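Local coordinates for GAF domain-containing protein (Thermoplasma acidophilum, PDB 4MN7), which probably reduces free methionine-R-sulfoxide to methionine, as a type II enzyme of the GAF-domain family of reductases, at residues R8-K19 and K39-K47; A83-V94 and E105-F116. The protein carries 1 engineered substitution. All blocks are in the same frame, centred on the assembly; numbering follows the deposited sequence.

Contact 1: R8-K19 and K39-K47; sequences RSQMQAACQYLK and KLEAFVGEK
Helix-on-sheet packing joins these segments: helix 8-19, part of the N-terminal helix 2-21 of the GAF fold, lies against strand 39-44 near one side of the antiparallel sheet. The two axes approach to 7.1 Å and run nearly the same way, 26° apart. Small residues permit this closeness. Ala42 directs its methyl at the helix, where CB meets CB of Met11 at 3.8 Å, and SG of Cys15 lies over the backbone of Phe43. Glu41 and Ala42 together face Phe30 of the adjacent strand 27-34 in a classic beta bulge.

Polar side chains line the margins of the contact. From Arg8, NE reaches the carbonyl O of Glu41 at 3.3 Å, while NH2 forms a salt bridge with Glu41 OE1 at 2.7 Å whose hydrogen bond is weak; the guanidinium and carboxylate planes stand 63° apart. Glu5 holds NH1 on the same helix. With an alanine in place of Arg8, the Glu41 carboxylate would probably lose its mate across the contact and be freer to turn. Towards the other end, Val44 is covered by the aliphatic part of Lys19, whose NZ binds the carbonyl of Asp26. Gln12, bent at chi2 (65°), turns its amide back to the strand: NE2 donates to Phe43 O at 2.8 Å, arriving from above the carbonyl plane.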
loop_
_atom_site.group_PDB
_atom_site.type_symbol
_atom_site.label_atom_id
_atom_site.label_comp_id
_atom_site.label_asym_id
_atom_site.label_seq_id
_atom_site.Cartn_x
_atom_site.Cartn_y
_atom_site.Cartn_z
ATOM N N ARG A 8 1.271 -6.557 -5.050
ATOM C CA ARG A 8 2.390 -7.351 -4.531
ATOM C C ARG A 8 3.629 -6.512 -4.320
ATOM O O ARG A 8 4.351 -6.745 -3.332
ATOM C CB ARG A 8 2.703 -8.552 -5.443
ATOM C CG ARG A 8 3.800 -9.432 -4.883
ATOM C CD ARG A 8 4.313 -10.431 -5.890
ATOM N NE ARG A 8 3.624 -11.695 -5.635
ATOM C CZ ARG A 8 2.645 -12.152 -6.361
ATOM N NH1 ARG A 8 2.261 -11.482 -7.406
ATOM N NH2 ARG A 8 2.069 -13.278 -6.042
ATOM N N SER A 9 3.891 -5.517 -5.210
ATOM C CA SER A 9 5.053 -4.649 -4.991
ATOM C C SER A 9 4.856 -3.749 -3.743
ATOM O O SER A 9 5.820 -3.501 -3.016
ATOM C CB SER A 9 5.513 -3.847 -6.270
ATOM O OG SER A 9 4.906 -2.582 -6.439
ATOM N N GLN A 10 3.631 -3.274 -3.498
ATOM C CA GLN A 10 3.326 -2.562 -2.232
ATOM C C GLN A 10 3.609 -3.420 -1.012
ATOM O O GLN A 10 4.250 -2.988 -0.079
ATOM C CB GLN A 10 1.879 -2.105 -2.197
ATOM C CG GLN A 10 1.579 -0.986 -3.171
ATOM C CD GLN A 10 2.322 0.303 -2.802
ATOM O OE1 GLN A 10 2.083 0.856 -1.739
ATOM N NE2 GLN A 10 3.205 0.751 -3.655
ATOM N N MET A 11 3.111 -4.647 -1.007
ATOM C CA MET A 11 3.317 -5.562 0.132
ATOM C C MET A 11 4.794 -5.842 0.328
ATOM O O MET A 11 5.328 -5.875 1.441
ATOM C CB MET A 11 2.559 -6.903 -0.100
ATOM C CG MET A 11 1.073 -6.789 0.127
ATOM S SD MET A 11 0.226 -8.398 0.006
ATOM C CE MET A 11 -0.128 -8.189 -1.631
ATOM N N GLN A 12 5.461 -6.062 -0.774
ATOM C CA GLN A 12 6.910 -6.252 -0.743
ATOM C C GLN A 12 7.673 -5.067 -0.129
ATOM O O GLN A 12 8.507 -5.220 0.785
ATOM C CB GLN A 12 7.374 -6.519 -2.173
ATOM C CG GLN A 12 8.721 -7.172 -2.213
ATOM C CD GLN A 12 8.686 -8.534 -1.607
ATOM O OE1 GLN A 12 7.848 -9.378 -1.928
ATOM N NE2 GLN A 12 9.595 -8.755 -0.694
ATOM N N ALA A 13 7.311 -3.867 -0.570
ATOM C CA ALA A 13 7.881 -2.614 -0.007
ATOM C C ALA A 13 7.520 -2.497 1.487
ATOM O O ALA A 13 8.356 -2.108 2.290
ATOM C CB ALA A 13 7.347 -1.389 -0.742
ATOM N N ALA A 14 6.297 -2.871 1.861
ATOM C CA ALA A 14 5.938 -2.894 3.300
ATOM C C ALA A 14 6.815 -3.876 4.126
ATOM O O ALA A 14 7.288 -3.565 5.231
ATOM C CB ALA A 14 4.456 -3.187 3.475
ATOM N N CYS A 15 7.015 -5.087 3.618
ATOM C CA CYS A 15 7.906 -6.050 4.328
ATOM C C CYS A 15 9.327 -5.473 4.449
ATOM O O CYS A 15 9.956 -5.616 5.436
ATOM C CB CYS A 15 7.965 -7.401 3.608
ATOM S SG CYS A 15 6.406 -8.317 3.369
ATOM N N GLN A 16 9.798 -4.763 3.434
ATOM C CA GLN A 16 11.132 -4.203 3.439
ATOM C C GLN A 16 11.228 -3.084 4.481
ATOM O O GLN A 16 12.141 -3.080 5.295
ATOM C CB GLN A 16 11.481 -3.699 2.011
ATOM C CG GLN A 16 12.905 -3.194 1.748
ATOM C CD GLN A 16 14.010 -4.164 2.183
ATOM O OE1 GLN A 16 14.864 -3.793 2.977
ATOM N NE2 GLN A 16 13.993 -5.396 1.673
ATOM N N TYR A 17 10.310 -2.113 4.442
ATOM C CA TYR A 17 10.245 -1.145 5.496
ATOM C C TYR A 17 10.181 -1.787 6.880
ATOM O O TYR A 17 10.913 -1.427 7.811
ATOM C CB TYR A 17 9.042 -0.192 5.256
ATOM C CG TYR A 17 8.881 0.864 6.316
ATOM C CD1 TYR A 17 8.206 0.559 7.481
ATOM C CD2 TYR A 17 9.406 2.175 6.180
ATOM C CE1 TYR A 17 8.019 1.496 8.481
ATOM C CE2 TYR A 17 9.243 3.142 7.208
ATOM C CZ TYR A 17 8.539 2.780 8.353
ATOM O OH TYR A 17 8.237 3.612 9.428
ATOM N N LEU A 18 9.296 -2.751 7.064
ATOM C CA LEU A 18 9.188 -3.355 8.406
ATOM C C LEU A 18 10.510 -3.972 8.906
ATOM O O LEU A 18 10.851 -3.901 10.085
ATOM C CB LEU A 18 8.030 -4.378 8.464
ATOM C CG LEU A 18 6.671 -3.665 8.419
ATOM C CD1 LEU A 18 5.555 -4.631 8.096
ATOM C CD2 LEU A 18 6.359 -2.897 9.704
ATOM N N LYS A 19 11.212 -4.631 8.005
ATOM C CA LYS A 19 12.444 -5.326 8.368
ATOM C C LYS A 19 13.601 -4.356 8.538
ATOM O O LYS A 19 14.286 -4.379 9.537
ATOM C CB LYS A 19 12.755 -6.395 7.333
ATOM C CG LYS A 19 13.903 -7.279 7.761
ATOM C CD LYS A 19 14.242 -8.312 6.712
ATOM C CE LYS A 19 15.708 -8.700 6.785
ATOM N NZ LYS A 19 15.909 -9.294 8.127
ATOM N N LYS A 39 -1.731 -18.384 1.875
ATOM C CA LYS A 39 -0.709 -18.371 0.867
ATOM C C LYS A 39 0.251 -17.201 1.033
ATOM O O LYS A 39 -0.162 -16.092 1.033
ATOM C CB LYS A 39 -1.385 -18.297 -0.488
ATOM C CG LYS A 39 -0.464 -18.278 -1.695
ATOM C CD LYS A 39 0.426 -19.502 -1.820
ATOM C CE LYS A 39 1.593 -19.268 -2.804
ATOM N NZ LYS A 39 1.155 -18.506 -4.020
ATOM N N LEU A 40 1.538 -17.461 1.156
ATOM C CA LEU A 40 2.527 -16.370 1.246
ATOM C C LEU A 40 2.614 -15.622 -0.070
ATOM O O LEU A 40 2.956 -16.189 -1.094
ATOM C CB LEU A 40 3.891 -16.938 1.569
ATOM C CG LEU A 40 5.065 -15.997 1.861
ATOM C CD1 LEU A 40 4.782 -15.073 3.017
ATOM C CD2 LEU A 40 6.339 -16.798 2.085
ATOM N N GLU A 41 2.285 -14.339 -0.078
ATOM C CA GLU A 41 2.375 -13.584 -1.309
ATOM C C GLU A 41 3.524 -12.550 -1.359
ATOM O O GLU A 41 3.853 -12.044 -2.403
ATOM C CB GLU A 41 1.039 -12.965 -1.659
ATOM C CG GLU A 41 -0.080 -14.008 -1.806
ATOM C CD GLU A 41 -0.020 -14.742 -3.185
ATOM O OE1 GLU A 41 0.953 -14.558 -3.927
ATOM O OE2 GLU A 41 -0.950 -15.479 -3.541
ATOM N N ALA A 42 4.115 -12.247 -0.233
ATOM C CA ALA A 42 5.281 -11.393 -0.189
ATOM C C ALA A 42 5.977 -11.620 1.116
ATOM O O ALA A 42 5.326 -11.882 2.167
ATOM C CB ALA A 42 4.886 -9.908 -0.336
ATOM N N PHE A 43 7.302 -11.509 1.077
ATOM C CA PHE A 43 8.139 -11.542 2.281
ATOM C C PHE A 43 9.528 -10.967 2.067
ATOM O O PHE A 43 10.034 -10.980 0.967
ATOM C CB PHE A 43 8.367 -12.984 2.764
ATOM C CG PHE A 43 9.285 -13.772 1.883
ATOM C CD1 PHE A 43 8.846 -14.231 0.643
ATOM C CD2 PHE A 43 10.558 -14.057 2.291
ATOM C CE1 PHE A 43 9.689 -14.926 -0.194
ATOM C CE2 PHE A 43 11.413 -14.774 1.488
ATOM C CZ PHE A 43 10.988 -15.192 0.226
ATOM N N VAL A 44 10.156 -10.564 3.153
ATOM C CA VAL A 44 11.579 -10.289 3.155
ATOM C C VAL A 44 12.221 -11.097 4.224
ATOM O O VAL A 44 11.704 -11.209 5.353
ATOM C CB VAL A 44 11.861 -8.779 3.382
ATOM C CG1 VAL A 44 13.345 -8.527 3.548
ATOM C CG2 VAL A 44 11.403 -7.993 2.160
ATOM N N GLY A 45 13.371 -11.657 3.864
ATOM C CA GLY A 45 14.209 -12.447 4.774
ATOM C C GLY A 45 14.538 -13.799 4.138
ATOM O O GLY A 45 14.334 -13.993 2.946
ATOM N N GLU A 46 14.976 -14.739 4.958
ATOM C CA GLU A 46 15.314 -16.110 4.527
ATOM C C GLU A 46 14.079 -16.854 3.972
ATOM O O GLU A 46 12.932 -16.602 4.383
ATOM C CB GLU A 46 15.801 -16.813 5.789
ATOM C CG GLU A 46 16.680 -18.038 5.716
ATOM C CD GLU A 46 16.751 -18.699 7.102
ATOM O OE1 GLU A 46 16.460 -18.002 8.119
ATOM O OE2 GLU A 46 17.049 -19.908 7.195
ATOM N N LYS A 47 14.318 -17.800 3.071
ATOM C CA LYS A 47 13.268 -18.624 2.477
ATOM C C LYS A 47 12.564 -19.465 3.476
ATOM O O LYS A 47 13.198 -20.097 4.322
ATOM C CB LYS A 47 13.837 -19.583 1.458
ATOM C CG LYS A 47 13.534 -19.161 0.041
ATOM C CD LYS A 47 13.450 -20.382 -0.858
ATOM C CE LYS A 47 13.101 -20.003 -2.281
ATOM N NZ LYS A 47 13.494 -21.113 -3.197
#

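Contact 2: A83-V94 and E105-F116. Engineered in segment 83-94: Ser84 (natural residue Cys).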
loop_
_atom_site.group_PDB
_atom_site.type_symbol
_atom_site.label_atom_id
_atom_site.label_comp_id
_atom_site.label_asym_id
_atom_site.label_seq_id
_atom_site.Cartn_x
_atom_site.Cartn_y
_atom_site.Cartn_z
ATOM N N ALA A 83 8.637 -23.168 14.914
ATOM C CA ALA A 83 8.891 -22.075 13.975
ATOM C C ALA A 83 9.349 -22.595 12.615
ATOM O O ALA A 83 9.521 -23.794 12.404
ATOM C CB ALA A 83 9.893 -21.035 14.565
ATOM N N SER A 84 9.496 -21.657 11.692
ATOM C CA SER A 84 9.990 -21.911 10.355
ATOM C C SER A 84 11.496 -21.787 10.281
ATOM O O SER A 84 12.091 -22.197 9.309
ATOM C CB SER A 84 9.361 -20.901 9.378
ATOM O OG SER A 84 7.955 -21.054 9.299
ATOM N N PHE A 85 12.107 -21.202 11.303
ATOM C CA PHE A 85 13.534 -20.943 11.318
ATOM C C PHE A 85 14.040 -21.230 12.697
ATOM O O PHE A 85 13.358 -20.963 13.728
ATOM C CB PHE A 85 13.929 -19.502 10.917
ATOM C CG PHE A 85 13.256 -19.041 9.694
ATOM C CD1 PHE A 85 13.642 -19.520 8.480
ATOM C CD2 PHE A 85 12.157 -18.165 9.780
ATOM C CE1 PHE A 85 13.006 -19.096 7.346
ATOM C CE2 PHE A 85 11.500 -17.749 8.652
ATOM C CZ PHE A 85 11.924 -18.214 7.429
ATOM N N PRO A 86 15.232 -21.838 12.728
ATOM C CA PRO A 86 15.724 -22.288 13.999
ATOM C C PRO A 86 16.173 -21.117 14.855
ATOM O O PRO A 86 16.071 -21.190 16.097
ATOM C CB PRO A 86 16.875 -23.254 13.619
ATOM C CG PRO A 86 17.200 -22.989 12.205
ATOM C CD PRO A 86 16.003 -22.360 11.574
ATOM N N SER A 87 16.633 -20.036 14.211
ATOM C CA SER A 87 16.979 -18.820 14.976
ATOM C C SER A 87 15.809 -18.117 15.679
ATOM O O SER A 87 16.023 -17.385 16.633
ATOM C CB SER A 87 17.739 -17.837 14.118
ATOM O OG SER A 87 17.016 -17.463 12.999
ATOM N N THR A 88 14.570 -18.391 15.277
ATOM C CA THR A 88 13.465 -17.610 15.784
ATOM C C THR A 88 13.244 -17.882 17.245
ATOM O O THR A 88 13.079 -18.993 17.638
ATOM C CB THR A 88 12.161 -17.971 15.034
ATOM O OG1 THR A 88 12.283 -17.570 13.661
ATOM C CG2 THR A 88 10.995 -17.281 15.689
ATOM N N GLN A 89 13.154 -16.831 18.039
ATOM C CA GLN A 89 12.742 -16.913 19.403
ATOM C C GLN A 89 11.460 -16.242 19.683
ATOM O O GLN A 89 10.881 -16.497 20.705
ATOM C CB GLN A 89 13.809 -16.266 20.296
ATOM C CG GLN A 89 15.104 -17.105 20.292
ATOM C CD GLN A 89 16.122 -16.636 21.327
ATOM O OE1 GLN A 89 16.135 -17.111 22.429
ATOM N NE2 GLN A 89 16.946 -15.667 20.959
ATOM N N SER A 90 11.018 -15.303 18.842
ATOM C CA SER A 90 9.658 -14.764 19.055
ATOM C C SER A 90 8.993 -14.485 17.729
ATOM O O SER A 90 9.666 -14.316 16.712
ATOM C CB SER A 90 9.601 -13.581 20.062
ATOM O OG SER A 90 10.453 -12.519 19.690
ATOM N N GLU A 91 7.665 -14.480 17.747
ATOM C CA GLU A 91 6.896 -14.372 16.540
ATOM C C GLU A 91 5.518 -13.734 16.829
ATOM O O GLU A 91 4.875 -14.027 17.845
ATOM C CB GLU A 91 6.696 -15.744 15.909
ATOM C CG GLU A 91 5.905 -15.678 14.584
ATOM C CD GLU A 91 5.781 -16.997 13.875
ATOM O OE1 GLU A 91 6.220 -17.991 14.485
ATOM O OE2 GLU A 91 5.277 -17.040 12.724
ATOM N N ILE A 92 5.095 -12.852 15.914
ATOM C CA ILE A 92 3.834 -12.140 16.050
ATOM C C ILE A 92 3.126 -12.256 14.727
ATOM O O ILE A 92 3.748 -12.223 13.668
ATOM C CB ILE A 92 4.027 -10.690 16.479
ATOM C CG1 ILE A 92 2.682 -10.063 16.831
ATOM C CG2 ILE A 92 4.756 -9.937 15.410
ATOM C CD1 ILE A 92 2.752 -8.664 17.371
ATOM N N VAL A 93 1.842 -12.516 14.813
ATOM C CA VAL A 93 1.012 -12.641 13.646
ATOM C C VAL A 93 -0.162 -11.708 13.860
ATOM O O VAL A 93 -0.874 -11.834 14.828
ATOM C CB VAL A 93 0.522 -14.046 13.422
ATOM C CG1 VAL A 93 -0.163 -14.160 12.059
ATOM C CG2 VAL A 93 1.657 -15.044 13.457
ATOM N N VAL A 94 -0.355 -10.795 12.921
ATOM C CA VAL A 94 -1.333 -9.731 13.072
ATOM C C VAL A 94 -2.302 -9.883 11.938
ATOM O O VAL A 94 -1.880 -9.890 10.797
ATOM C CB VAL A 94 -0.614 -8.421 12.874
ATOM C CG1 VAL A 94 -1.603 -7.290 12.862
ATOM C CG2 VAL A 94 0.446 -8.241 13.956
ATOM N N GLU A 105 -2.806 -11.933 6.802
ATOM C CA GLU A 105 -2.050 -11.557 8.019
ATOM C C GLU A 105 -0.664 -11.081 7.735
ATOM O O GLU A 105 -0.097 -11.376 6.661
ATOM C CB GLU A 105 -1.997 -12.785 8.950
ATOM C CG GLU A 105 -1.245 -13.941 8.324
ATOM C CD GLU A 105 -1.397 -15.237 9.140
ATOM O OE1 GLU A 105 -2.368 -15.397 9.887
ATOM O OE2 GLU A 105 -0.473 -16.024 9.106
ATOM N N ILE A 106 -0.055 -10.440 8.711
ATOM C CA ILE A 106 1.376 -10.118 8.661
ATOM C C ILE A 106 1.979 -11.022 9.702
ATOM O O ILE A 106 1.544 -10.996 10.825
ATOM C CB ILE A 106 1.628 -8.641 9.044
ATOM C CG1 ILE A 106 0.823 -7.743 8.130
ATOM C CG2 ILE A 106 3.097 -8.260 8.931
ATOM C CD1 ILE A 106 1.012 -6.294 8.379
ATOM N N ASP A 107 3.001 -11.793 9.308
ATOM C CA ASP A 107 3.741 -12.701 10.159
ATOM C C ASP A 107 5.150 -12.229 10.271
ATOM O O ASP A 107 5.853 -12.084 9.255
ATOM C CB ASP A 107 3.720 -14.098 9.507
ATOM C CG ASP A 107 4.406 -15.185 10.336
ATOM O OD1 ASP A 107 4.497 -15.041 11.585
ATOM O OD2 ASP A 107 4.843 -16.212 9.728
ATOM N N ILE A 108 5.589 -11.990 11.500
ATOM C CA ILE A 108 6.967 -11.530 11.729
ATOM C C ILE A 108 7.684 -12.385 12.781
ATOM O O ILE A 108 7.186 -12.592 13.885
ATOM C CB ILE A 108 6.946 -10.062 12.218
ATOM C CG1 ILE A 108 6.214 -9.187 11.233
ATOM C CG2 ILE A 108 8.345 -9.537 12.386
ATOM C CD1 ILE A 108 6.062 -7.713 11.650
ATOM N N ASP A 109 8.897 -12.797 12.454
ATOM C CA ASP A 109 9.772 -13.583 13.316
ATOM C C ASP A 109 10.900 -12.652 13.792
ATOM O O ASP A 109 11.430 -11.818 13.023
ATOM C CB ASP A 109 10.528 -14.697 12.508
ATOM C CG ASP A 109 9.637 -15.893 12.134
ATOM O OD1 ASP A 109 8.720 -15.718 11.334
ATOM O OD2 ASP A 109 9.887 -17.016 12.605
ATOM N N SER A 110 11.283 -12.851 15.040
ATOM C CA SER A 110 12.459 -12.264 15.600
ATOM C C SER A 110 13.380 -13.368 16.159
ATOM O O SER A 110 12.897 -14.268 16.849
ATOM C CB SER A 110 12.073 -11.397 16.782
ATOM O OG SER A 110 13.261 -10.767 17.285
ATOM N N ASP A 111 14.692 -13.178 15.974
ATOM C CA ASP A 111 15.713 -14.005 16.613
ATOM C C ASP A 111 15.890 -13.675 18.088
ATOM O O ASP A 111 16.549 -14.421 18.781
ATOM C CB ASP A 111 17.067 -13.861 15.913
ATOM C CG ASP A 111 17.067 -14.425 14.521
ATOM O OD1 ASP A 111 16.119 -15.154 14.152
ATOM O OD2 ASP A 111 18.000 -14.117 13.742
ATOM N N LYS A 112 15.281 -12.591 18.569
ATOM C CA LYS A 112 15.373 -12.194 19.981
ATOM C C LYS A 112 14.140 -12.621 20.696
ATOM O O LYS A 112 13.063 -12.763 20.114
ATOM C CB LYS A 112 15.512 -10.676 20.107
ATOM C CG LYS A 112 16.639 -10.087 19.258
ATOM C CD LYS A 112 18.027 -10.229 19.887
ATOM C CE LYS A 112 19.018 -10.973 18.988
ATOM N NZ LYS A 112 19.034 -10.518 17.570
ATOM N N LYS A 113 14.259 -12.815 21.976
ATOM C CA LYS A 113 13.129 -13.233 22.748
ATOM C C LYS A 113 12.242 -12.032 23.058
ATOM O O LYS A 113 12.766 -10.950 23.246
ATOM C CB LYS A 113 13.654 -13.789 24.040
ATOM C CG LYS A 113 12.745 -14.772 24.773
ATOM C CD LYS A 113 13.569 -15.590 25.778
ATOM C CE LYS A 113 14.994 -15.832 25.249
ATOM N NZ LYS A 113 15.852 -16.769 26.023
ATOM N N ALA A 114 10.956 -12.255 23.272
ATOM C CA ALA A 114 10.021 -11.169 23.651
ATOM C C ALA A 114 10.276 -9.865 22.863
ATOM O O ALA A 114 10.414 -8.806 23.416
ATOM C CB ALA A 114 10.132 -10.902 25.138
ATOM N N ALA A 115 10.437 -9.997 21.559
ATOM C CA ALA A 115 10.749 -8.910 20.667
ATOM C C ALA A 115 9.562 -7.900 20.498
ATOM O O ALA A 115 9.784 -6.779 20.094
ATOM C CB ALA A 115 11.074 -9.495 19.300
ATOM N N PHE A 116 8.340 -8.351 20.710
ATOM C CA PHE A 116 7.147 -7.630 20.277
ATOM C C PHE A 116 6.356 -7.142 21.478
ATOM O O PHE A 116 5.730 -7.908 22.211
ATOM C CB PHE A 116 6.308 -8.526 19.400
ATOM C CG PHE A 116 7.069 -9.067 18.232
ATOM C CD1 PHE A 116 7.469 -8.258 17.219
ATOM C CD2 PHE A 116 7.421 -10.402 18.178
ATOM C CE1 PHE A 116 8.186 -8.750 16.130
ATOM C CE2 PHE A 116 8.153 -10.896 17.094
ATOM C CZ PHE A 116 8.541 -10.070 16.068
HETATM O O HOH W 1 18.178 -16.913 17.900
HETATM O O HOH W 2 13.872 -15.382 12.452
#
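The beta hairpin of strands 90-98 and 101-110, part of the six-stranded GAF sheet with 101-110 lying beside 27-34, is joined here along its open end, together with the loops that lead into and out of it. Three hydrogen-bonded pairs, Ser90 with Ser110, Ile92 with Ile108 and Val94 with Ile106, set the antiparallel register. A classic beta bulge ends the ladder: the backbone N atoms of Gln89 and Ser90 both donate to Ser110 O.

Ile92, Val94 and Ile108 meet helix 118-136 on the face they share with Ile106. There the Phe116 ring is sandwiched, with CG2 of Ile92 3.5 Å from its centroid, almost on the ring normal, and CB of Ala115 over the opposite face. The Ser90 hydroxyl, set between its backbone N and carbonyl carbon (chi1 56°), fastens the returning loop by donating to Lys112 O at 2.7 Å and accepting from Ala115 N. Gln89 NE2 donates to Asp111 O. Ser110 OG accepts from Lys112 N in an ST turn and is also hydrogen-bonded to Lys24 O.

At the loop end, Ser87 OG donates to Asp111 OD1 from above the carboxylate plane, and a water links that same oxygen to Thr88 OG1. Thr88 OG1 in turn donates to Asp109 OD2 at 2.7 Å, on the anti side of the carboxylate. Asp109 shares its face with Glu91, Val93 and Asp107, towards helix 59-66. Glu91 stretches out until OE2 lies 2.4 Å from Asp107 OD1, the two carboxylates nearly coplanar; its OE1 is hydrogen-bonded to the hydroxyl of Tyr81. The clustered carboxylates of Glu91, Asp107 and Asp109 are consistent with the acidic pocket that receives free methionine sulfoxide in related enzymes.

From the N terminus, helix 2-21 is followed by strand 27-34 and then strand 37-44, and contact 1 closes that first loop by bringing the third element back against the first. Only afterwards does contact 2 open, closing the hairpin of strands 90-98 and 101-110, with its flanking loops, so the two lie in series, neither nested nor crossed. Both belong to one sheet, with strand 27-34 lying between strand 37-44 and strand 101-110. Their centres are 15 Å apart, yet they touch: Lys47 O and Glu46 OE1, beyond the end of the strand in contact 1, pack against the Phe85 ring of contact 2. Helix, sheet and the loop before the hairpin are thus tied together.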